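PDB 1E6Y: methyl-coenzyme M reductase subunit beta, which forms part of the nickel-F430 enzyme that reduces methyl-coenzyme M with coenzyme B, releasing methane and the coenzyme M-coenzyme B heterodisulfide in the final step of methanogenesis. Local coordinates for residues Ile31-Ile35 with Ile213-Ser217; Ala121-Ser125 with Leu175-Gln179; Val264-Val269 with Tyr330-Leu335. All coordinates share one frame; numbering follows the deposited sequence.

Contacts 1 and 3 are both buried helix-helix crossings built mainly from branched aliphatic residues, with one aromatic ring in each and a serine in contact 1, whereas contact 2 joins two loops and is only partly buried. Contact 1 lies deepest, about 10 Å from the centre of the chain, and ties the N-terminal part of the subunit (helix 29-40) to the C-terminal part (helix 204-221). Contact 2, nested along the chain inside the loop that contact 1 closes, uses a ring, a thioether and a proline, with an aspartate that shapes its own backbone. Helix 29-40 serves both, since K39 and T38 touch F123 and L175. Contact 3, about 39 Å from contact 2 between centres, joins two other helices where the gamma subunit packs nearby.

Contact 1: Ile31-Ile35 with Ile213-Ser217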
loop_
_atom_site.group_PDB
_atom_site.type_symbol
_atom_site.label_atom_id
_atom_site.label_comp_id
_atom_site.label_asym_id
_atom_site.label_seq_id
_atom_site.Cartn_x
_atom_site.Cartn_y
_atom_site.Cartn_z
ATOM N N ILE E 31 24.983 17.179 -16.898
ATOM C CA ILE E 31 24.010 16.207 -16.409
ATOM C C ILE E 31 23.415 16.637 -15.068
ATOM O O ILE E 31 22.201 16.569 -14.874
ATOM C CB ILE E 31 24.645 14.802 -16.275
ATOM C CG1 ILE E 31 24.996 14.263 -17.665
ATOM C CG2 ILE E 31 23.684 13.848 -15.559
ATOM C CD1 ILE E 31 25.656 12.909 -17.653
ATOM N N GLN E 32 24.258 17.158 -14.180
ATOM C CA GLN E 32 23.790 17.648 -12.886
ATOM C C GLN E 32 22.846 18.840 -13.044
ATOM O O GLN E 32 21.866 18.960 -12.312
ATOM C CB GLN E 32 24.982 18.020 -11.998
ATOM C CG GLN E 32 25.759 16.807 -11.500
ATOM C CD GLN E 32 26.995 17.164 -10.695
ATOM O OE1 GLN E 32 27.258 18.330 -10.413
ATOM N NE2 GLN E 32 27.758 16.147 -10.309
ATOM N N SER E 33 23.083 19.651 -14.073
ATOM C CA SER E 33 22.211 20.779 -14.391
ATOM C C SER E 33 20.856 20.294 -14.895
ATOM O O SER E 33 19.817 20.816 -14.496
ATOM C CB SER E 33 22.871 21.682 -15.441
ATOM O OG SER E 33 21.984 22.699 -15.879
ATOM N N ILE E 34 20.873 19.263 -15.736
ATOM C CA ILE E 34 19.641 18.638 -16.214
ATOM C C ILE E 34 18.840 18.027 -15.061
ATOM O O ILE E 34 17.631 18.223 -14.971
ATOM C CB ILE E 34 19.944 17.554 -17.287
ATOM C CG1 ILE E 34 20.367 18.228 -18.596
ATOM C CG2 ILE E 34 18.720 16.681 -17.534
ATOM C CD1 ILE E 34 20.943 17.274 -19.618
ATOM N N ILE E 35 19.531 17.355 -14.143
ATOM C CA ILE E 35 18.890 16.764 -12.971
ATOM C C ILE E 35 18.309 17.839 -12.052
ATOM O O ILE E 35 17.145 17.763 -11.658
ATOM C CB ILE E 35 19.888 15.887 -12.179
ATOM C CG1 ILE E 35 20.257 14.654 -13.008
ATOM C CG2 ILE E 35 19.287 15.455 -10.840
ATOM C CD1 ILE E 35 21.501 13.938 -12.511
ATOM N N ILE E 213 20.548 9.636 -19.826
ATOM C CA ILE E 213 21.018 10.509 -18.757
ATOM C C ILE E 213 20.196 10.296 -17.487
ATOM O O ILE E 213 20.756 10.085 -16.411
ATOM C CB ILE E 213 20.955 11.990 -19.200
ATOM C CG1 ILE E 213 22.041 12.251 -20.250
ATOM C CG2 ILE E 213 21.124 12.922 -17.999
ATOM C CD1 ILE E 213 21.869 13.543 -21.008
ATOM N N TYR E 214 18.875 10.226 -17.639
ATOM C CA TYR E 214 17.990 9.990 -16.501
ATOM C C TYR E 214 18.173 8.581 -15.940
ATOM O O TYR E 214 18.310 8.402 -14.729
ATOM C CB TYR E 214 16.526 10.190 -16.907
ATOM C CG TYR E 214 16.107 11.637 -17.087
ATOM C CD1 TYR E 214 15.243 12.000 -18.119
ATOM C CD2 TYR E 214 16.497 12.622 -16.174
ATOM C CE1 TYR E 214 14.766 13.304 -18.235
ATOM C CE2 TYR E 214 16.028 13.930 -16.285
ATOM C CZ TYR E 214 15.162 14.261 -17.316
ATOM O OH TYR E 214 14.680 15.543 -17.430
ATOM N N GLU E 215 18.188 7.589 -16.827
ATOM C CA GLU E 215 18.312 6.190 -16.423
ATOM C C GLU E 215 19.619 5.914 -15.695
ATOM O O GLU E 215 19.616 5.317 -14.620
ATOM C CB GLU E 215 18.199 5.272 -17.641
ATOM C CG GLU E 215 16.764 4.971 -18.055
ATOM C CD GLU E 215 16.042 4.093 -17.048
ATOM O OE1 GLU E 215 15.445 4.637 -16.096
ATOM O OE2 GLU E 215 16.067 2.858 -17.214
ATOM N N GLN E 216 20.728 6.380 -16.259
ATOM C CA GLN E 216 22.029 6.153 -15.640
ATOM C C GLN E 216 22.229 6.974 -14.373
ATOM O O GLN E 216 22.880 6.515 -13.436
ATOM C CB GLN E 216 23.162 6.424 -16.635
ATOM C CG GLN E 216 23.222 5.421 -17.792
ATOM C CD GLN E 216 23.199 3.969 -17.335
ATOM O OE1 GLN E 216 23.717 3.628 -16.268
ATOM N NE2 GLN E 216 22.601 3.104 -18.146
ATOM N N SER E 217 21.600 8.144 -14.305
ATOM C CA SER E 217 21.560 8.904 -13.057
ATOM C C SER E 217 20.815 8.112 -11.986
ATOM O O SER E 217 21.224 8.087 -10.824
ATOM C CB SER E 217 20.882 10.257 -13.271
ATOM O OG SER E 217 21.678 11.097 -14.089
#
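I213 lies against two isoleucines of the helix segment 31-35 at once. Its CG2 methyl meets CG2 of I31 at 3.7 Å, while its CD1 reaches CD1 of I34 at 4.1 Å. The first torsion (chi1 -71°) sets CG2 anti to the backbone N, on the side of I31, while CG1 runs beside the N and carries CD1 to I34; a beta-branched residue can fill the space beside two neighbours at once. Y214 comes next: the CE2 atom of its ring is 4.0 Å from CG2 of I34, in a slanting approach, the two side chains running roughly perpendicular. Its hydroxyl is hydrogen-bonded to T38, one turn further along the helix of I34, so this otherwise apolar ring also has a polar tie to that helix.

S217 closes the segment one turn after I213. Its OG donates to the carbonyl O of I213 at 2.7 Å, an oxygen that also accepts the helical N-H of S217 from the opposite face of its plane. Because this bond satisfies the hydroxyl within its own helix, OG can sit against methyls, with CD1 of I35 3.3 Å away. The small serine suits the close approach of that isoleucine tip.

Helix 29-40 and helix 204-221 cross here nearly at right angles (-92°), their segment axes 10.8 Å apart. F422 of helix 420-423 touches I34 and Y214, and from helix 425-429 V429 packs on I31 and I213, P425 on I213.

Contact 2: Ala121-Ser125 with Leu175-Gln179; sequences ADFMS and LSIPQ
This is a loop-to-loop packing contact in which F123 is set against L175 and P178. It joins an Asx turn at D122-M124, just ahead of helix 125-141, to the loop that follows strand 171-172 and enters a short 3-10 segment at P178. In the Asx turn the D122 carboxylate folds back on its own chain: OD2 accepts the backbone N-H of M124 at 3.1 Å, on its anti side and 25° out of the carboxylate plane, and a weaker bond comes from the N of F123. Aspartate suits the place because its short side chain reaches these amides, while OD1 turns to S187 of the second subunit, a copy of this protein.

The turn presents F123 and M124 to the opposite loop. F123 places CG between its backbone N and carbonyl carbon (chi1 50°), which carries the ring across toward segment 175-179. A methyl of L175, CD1, lies over one face in a CH-pi contact, 3.7 Å from the ring centroid and 17° off its normal. The ring carbon CZ lies 3.8 Å from CG of P178, which meets the ring at a slant. Proline suits this position, since its rigid apolar ring can touch both neighbours: its CD lies 3.5 Å from CG of M124. The flexible methionine chain bends at chi2 and chi3, bringing its terminal CE within 4.0 Å of CG2 of I177. The carbonyl O of S176 lies at the edge of the F123 ring, near its plane, 3.3 Å from CE1.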
loop_
_atom_site.group_PDB
_atom_site.type_symbol
_atom_site.label_atom_id
_atom_site.label_comp_id
_atom_site.label_asym_id
_atom_site.label_seq_id
_atom_site.Cartn_x
_atom_site.Cartn_y
_atom_site.Cartn_z
ATOM N N ALA E 121 15.104 17.349 1.026
ATOM C CA ALA E 121 15.530 15.953 0.975
ATOM C C ALA E 121 15.358 15.356 -0.419
ATOM O O ALA E 121 16.135 14.493 -0.828
ATOM C CB ALA E 121 14.760 15.133 1.987
ATOM N N ASP E 122 14.319 15.797 -1.128
ATOM C CA ASP E 122 14.081 15.339 -2.489
ATOM C C ASP E 122 13.681 16.478 -3.428
ATOM O O ASP E 122 14.369 17.498 -3.494
ATOM C CB ASP E 122 13.045 14.194 -2.502
ATOM C CG ASP E 122 11.771 14.530 -1.731
ATOM O OD1 ASP E 122 11.676 14.155 -0.541
ATOM O OD2 ASP E 122 10.821 15.059 -2.343
ATOM N N PHE E 123 12.595 16.303 -4.171
ATOM C CA PHE E 123 12.261 17.210 -5.266
ATOM C C PHE E 123 10.849 17.784 -5.204
ATOM O O PHE E 123 10.465 18.577 -6.063
ATOM C CB PHE E 123 12.464 16.503 -6.611
ATOM C CG PHE E 123 11.800 15.156 -6.694
ATOM C CD1 PHE E 123 10.489 15.036 -7.154
ATOM C CD2 PHE E 123 12.476 14.010 -6.288
ATOM C CE1 PHE E 123 9.863 13.788 -7.207
ATOM C CE2 PHE E 123 11.859 12.762 -6.335
ATOM C CZ PHE E 123 10.550 12.651 -6.796
ATOM N N MET E 124 10.070 17.387 -4.202
ATOM C CA MET E 124 8.663 17.776 -4.157
ATOM C C MET E 124 8.424 19.246 -3.815
ATOM O O MET E 124 7.324 19.757 -4.029
ATOM C CB MET E 124 7.880 16.881 -3.190
ATOM C CG MET E 124 7.622 15.464 -3.709
ATOM S SD MET E 124 7.154 15.362 -5.460
ATOM C CE MET E 124 5.580 16.227 -5.447
ATOM N N SER E 125 9.455 19.944 -3.341
ATOM C CA SER E 125 9.326 21.377 -3.070
ATOM C C SER E 125 8.955 22.173 -4.323
ATOM O O SER E 125 8.230 23.159 -4.233
ATOM C CB SER E 125 10.609 21.945 -2.446
ATOM O OG SER E 125 11.696 21.909 -3.352
ATOM N N LEU E 175 8.970 14.353 -13.111
ATOM C CA LEU E 175 9.047 13.229 -12.180
ATOM C C LEU E 175 7.674 12.911 -11.587
ATOM O O LEU E 175 6.687 13.586 -11.878
ATOM C CB LEU E 175 10.035 13.547 -11.052
ATOM C CG LEU E 175 11.441 13.976 -11.480
ATOM C CD1 LEU E 175 12.224 14.486 -10.279
ATOM C CD2 LEU E 175 12.153 12.803 -12.132
ATOM N N SER E 176 7.614 11.857 -10.781
ATOM C CA SER E 176 6.378 11.471 -10.107
ATOM C C SER E 176 6.420 11.992 -8.668
ATOM O O SER E 176 6.901 13.098 -8.423
ATOM C CB SER E 176 6.240 9.946 -10.129
ATOM O OG SER E 176 4.943 9.538 -9.736
ATOM N N ILE E 177 5.841 11.241 -7.735
ATOM C CA ILE E 177 6.070 11.485 -6.312
ATOM C C ILE E 177 6.941 10.361 -5.752
ATOM O O ILE E 177 6.959 9.255 -6.294
ATOM C CB ILE E 177 4.735 11.575 -5.514
ATOM C CG1 ILE E 177 3.986 10.240 -5.549
ATOM C CG2 ILE E 177 3.866 12.691 -6.078
ATOM C CD1 ILE E 177 2.798 10.183 -4.603
ATOM N N PRO E 178 7.740 10.648 -4.711
ATOM C CA PRO E 178 8.743 9.691 -4.232
ATOM C C PRO E 178 8.150 8.352 -3.796
ATOM O O PRO E 178 8.764 7.306 -3.987
ATOM C CB PRO E 178 9.408 10.421 -3.067
ATOM C CG PRO E 178 9.211 11.869 -3.380
ATOM C CD PRO E 178 7.842 11.938 -3.999
ATOM N N GLN E 179 6.925 8.386 -3.277
ATOM C CA GLN E 179 6.276 7.182 -2.766
ATOM C C GLN E 179 5.917 6.179 -3.860
ATOM O O GLN E 179 5.567 5.042 -3.559
ATOM C CB GLN E 179 5.014 7.539 -1.978
ATOM C CG GLN E 179 5.266 8.375 -0.735
ATOM C CD GLN E 179 4.957 9.839 -0.958
ATOM O OE1 GLN E 179 5.467 10.454 -1.897
ATOM N NE2 GLN E 179 4.088 10.396 -0.123
#

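Contact 3: Val264-Val269 with Tyr330-Leu335; sequences VIESVV and YFNDIL
V264 touches the aromatic ring of F331 with its CG1 methyl, 3.9 Å from CE1, the two side chains set nearly perpendicular. Its neighbour I265 carries the larger share of the contact. CG1 of I265 lies 3.4 Å from CE1 of F331 as the two side chains run antiparallel, side by side, each reaching toward the other's helix. The chain then extends onward (chi2 158°), bringing CD1 to I334, where it packs tightly: CG2 of I334 is only 3.4 Å away, and CB is as near. The other branch of I265, CG2, points to CD1 of L335 at 4.1 Å. Isoleucine suits this place because its long arm can pass F331 to reach I334 while the short one meets L335.

This is helix-helix packing of helices 261-274 and 323-339 at -58°, with the axes of these segments 10.4 Å apart and an interface made of aliphatic methyls and one aromatic ring. F331 is the ring that bridges it: CG stands anti to the backbone N (chi1 171°), sending the ring across to the other helix, and T307 and A310 of helix 296-318 also touch it.

One turn after V264, V268 points head-on at the F331 ring, its CG2 methyl at the edge, near the ring plane, 3.8 Å from CZ. The compact valines at 264 and 268 thus take two places around F331 on successive turns. V269 follows with CG2 against CD1 of L335 at 3.8 Å; it also packs on Y2 of the gamma subunit, and W299 and A303 of helix 296-318 touch L335.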
loop_
_atom_site.group_PDB
_atom_site.type_symbol
_atom_site.label_atom_id
_atom_site.label_comp_id
_atom_site.label_asym_id
_atom_site.label_seq_id
_atom_site.Cartn_x
_atom_site.Cartn_y
_atom_site.Cartn_z
ATOM N N VAL E 264 21.413 -5.293 -38.660
ATOM C CA VAL E 264 22.052 -4.502 -37.612
ATOM C C VAL E 264 22.997 -5.387 -36.798
ATOM O O VAL E 264 24.086 -4.959 -36.417
ATOM C CB VAL E 264 20.999 -3.855 -36.672
ATOM C CG1 VAL E 264 21.680 -3.216 -35.465
ATOM C CG2 VAL E 264 20.202 -2.808 -37.431
ATOM N N ILE E 265 22.614 -6.646 -36.616
ATOM C CA ILE E 265 23.460 -7.615 -35.930
ATOM C C ILE E 265 24.757 -7.864 -36.701
ATOM O O ILE E 265 25.834 -7.903 -36.109
ATOM C CB ILE E 265 22.695 -8.945 -35.697
ATOM C CG1 ILE E 265 21.687 -8.750 -34.564
ATOM C CG2 ILE E 265 23.658 -10.074 -35.338
ATOM C CD1 ILE E 265 20.557 -9.731 -34.564
ATOM N N GLU E 266 24.664 -7.913 -38.027
ATOM C CA GLU E 266 25.846 -8.059 -38.873
ATOM C C GLU E 266 26.802 -6.879 -38.685
ATOM O O GLU E 266 28.003 -7.069 -38.497
ATOM C CB GLU E 266 25.434 -8.166 -40.342
ATOM C CG GLU E 266 26.556 -8.595 -41.275
ATOM C CD GLU E 266 26.156 -8.550 -42.742
ATOM O OE1 GLU E 266 24.939 -8.542 -43.040
ATOM O OE2 GLU E 266 27.061 -8.505 -43.603
ATOM N N SER E 267 26.240 -5.671 -38.652
ATOM C CA SER E 267 27.003 -4.453 -38.393
ATOM C C SER E 267 27.691 -4.494 -37.034
ATOM O O SER E 267 28.864 -4.136 -36.915
ATOM C CB SER E 267 26.086 -3.232 -38.451
ATOM O OG SER E 267 25.603 -3.020 -39.762
ATOM N N VAL E 268 26.945 -4.907 -36.011
ATOM C CA VAL E 268 27.449 -4.916 -34.641
ATOM C C VAL E 268 28.580 -5.926 -34.474
ATOM O O VAL E 268 29.623 -5.603 -33.902
ATOM C CB VAL E 268 26.312 -5.224 -33.625
ATOM C CG1 VAL E 268 26.886 -5.482 -32.231
ATOM C CG2 VAL E 268 25.335 -4.058 -33.574
ATOM N N VAL E 269 28.400 -7.125 -35.021
ATOM C CA VAL E 269 29.412 -8.168 -34.891
ATOM C C VAL E 269 30.665 -7.838 -35.707
ATOM O O VAL E 269 31.782 -7.943 -35.197
ATOM C CB VAL E 269 28.859 -9.552 -35.314
ATOM C CG1 VAL E 269 29.916 -10.628 -35.107
ATOM C CG2 VAL E 269 27.615 -9.888 -34.501
ATOM N N TYR E 330 14.593 -9.487 -29.757
ATOM C CA TYR E 330 15.175 -10.278 -30.827
ATOM C C TYR E 330 16.550 -9.839 -31.290
ATOM O O TYR E 330 17.357 -10.683 -31.668
ATOM C CB TYR E 330 14.199 -10.368 -32.000
ATOM C CG TYR E 330 13.041 -11.274 -31.673
ATOM C CD1 TYR E 330 11.780 -10.749 -31.402
ATOM C CD2 TYR E 330 13.266 -12.618 -31.384
ATOM C CE1 TYR E 330 10.782 -11.532 -30.825
ATOM C CE2 TYR E 330 12.282 -13.406 -30.807
ATOM C CZ TYR E 330 11.049 -12.859 -30.518
ATOM O OH TYR E 330 10.127 -13.614 -29.834
ATOM N N PHE E 331 16.874 -8.556 -31.138
ATOM C CA PHE E 331 18.239 -8.125 -31.437
ATOM C C PHE E 331 19.213 -8.902 -30.563
ATOM O O PHE E 331 20.204 -9.448 -31.055
ATOM C CB PHE E 331 18.436 -6.622 -31.198
ATOM C CG PHE E 331 19.878 -6.196 -31.284
ATOM C CD1 PHE E 331 20.510 -6.099 -32.521
ATOM C CD2 PHE E 331 20.650 -6.083 -30.130
ATOM C CE1 PHE E 331 21.894 -5.919 -32.610
ATOM C CE2 PHE E 331 22.033 -5.903 -30.207
ATOM C CZ PHE E 331 22.655 -5.824 -31.450
ATOM N N ASN E 332 18.906 -8.969 -29.268
ATOM C CA ASN E 332 19.790 -9.598 -28.300
ATOM C C ASN E 332 19.733 -11.118 -28.348
ATOM O O ASN E 332 20.762 -11.786 -28.247
ATOM C CB ASN E 332 19.462 -9.094 -26.896
ATOM C CG ASN E 332 19.962 -7.687 -26.671
ATOM O OD1 ASN E 332 21.166 -7.460 -26.588
ATOM N ND2 ASN E 332 19.054 -6.720 -26.716
ATOM N N ASP E 333 18.531 -11.656 -28.544
ATOM C CA ASP E 333 18.336 -13.092 -28.723
ATOM C C ASP E 333 19.138 -13.593 -29.927
ATOM O O ASP E 333 19.953 -14.509 -29.802
ATOM C CB ASP E 333 16.843 -13.385 -28.920
ATOM C CG ASP E 333 16.496 -14.864 -28.801
ATOM O OD1 ASP E 333 17.395 -15.699 -28.567
ATOM O OD2 ASP E 333 15.300 -15.191 -28.940
ATOM N N ILE E 334 18.961 -12.929 -31.066
ATOM C CA ILE E 334 19.625 -13.330 -32.306
ATOM C C ILE E 334 21.130 -13.045 -32.260
ATOM O O ILE E 334 21.924 -13.809 -32.814
ATOM C CB ILE E 334 19.002 -12.618 -33.536
ATOM C CG1 ILE E 334 17.524 -12.983 -33.658
ATOM C CG2 ILE E 334 19.720 -13.040 -34.812
ATOM C CD1 ILE E 334 16.780 -12.145 -34.682
ATOM N N LEU E 335 21.519 -11.987 -31.549
ATOM C CA LEU E 335 22.933 -11.673 -31.349
ATOM C C LEU E 335 23.645 -12.802 -30.614
ATOM O O LEU E 335 24.768 -13.168 -30.969
ATOM C CB LEU E 335 23.093 -10.369 -30.558
ATOM C CG LEU E 335 24.526 -9.903 -30.279
ATOM C CD1 LEU E 335 25.227 -9.583 -31.589
ATOM C CD2 LEU E 335 24.506 -8.682 -29.373
#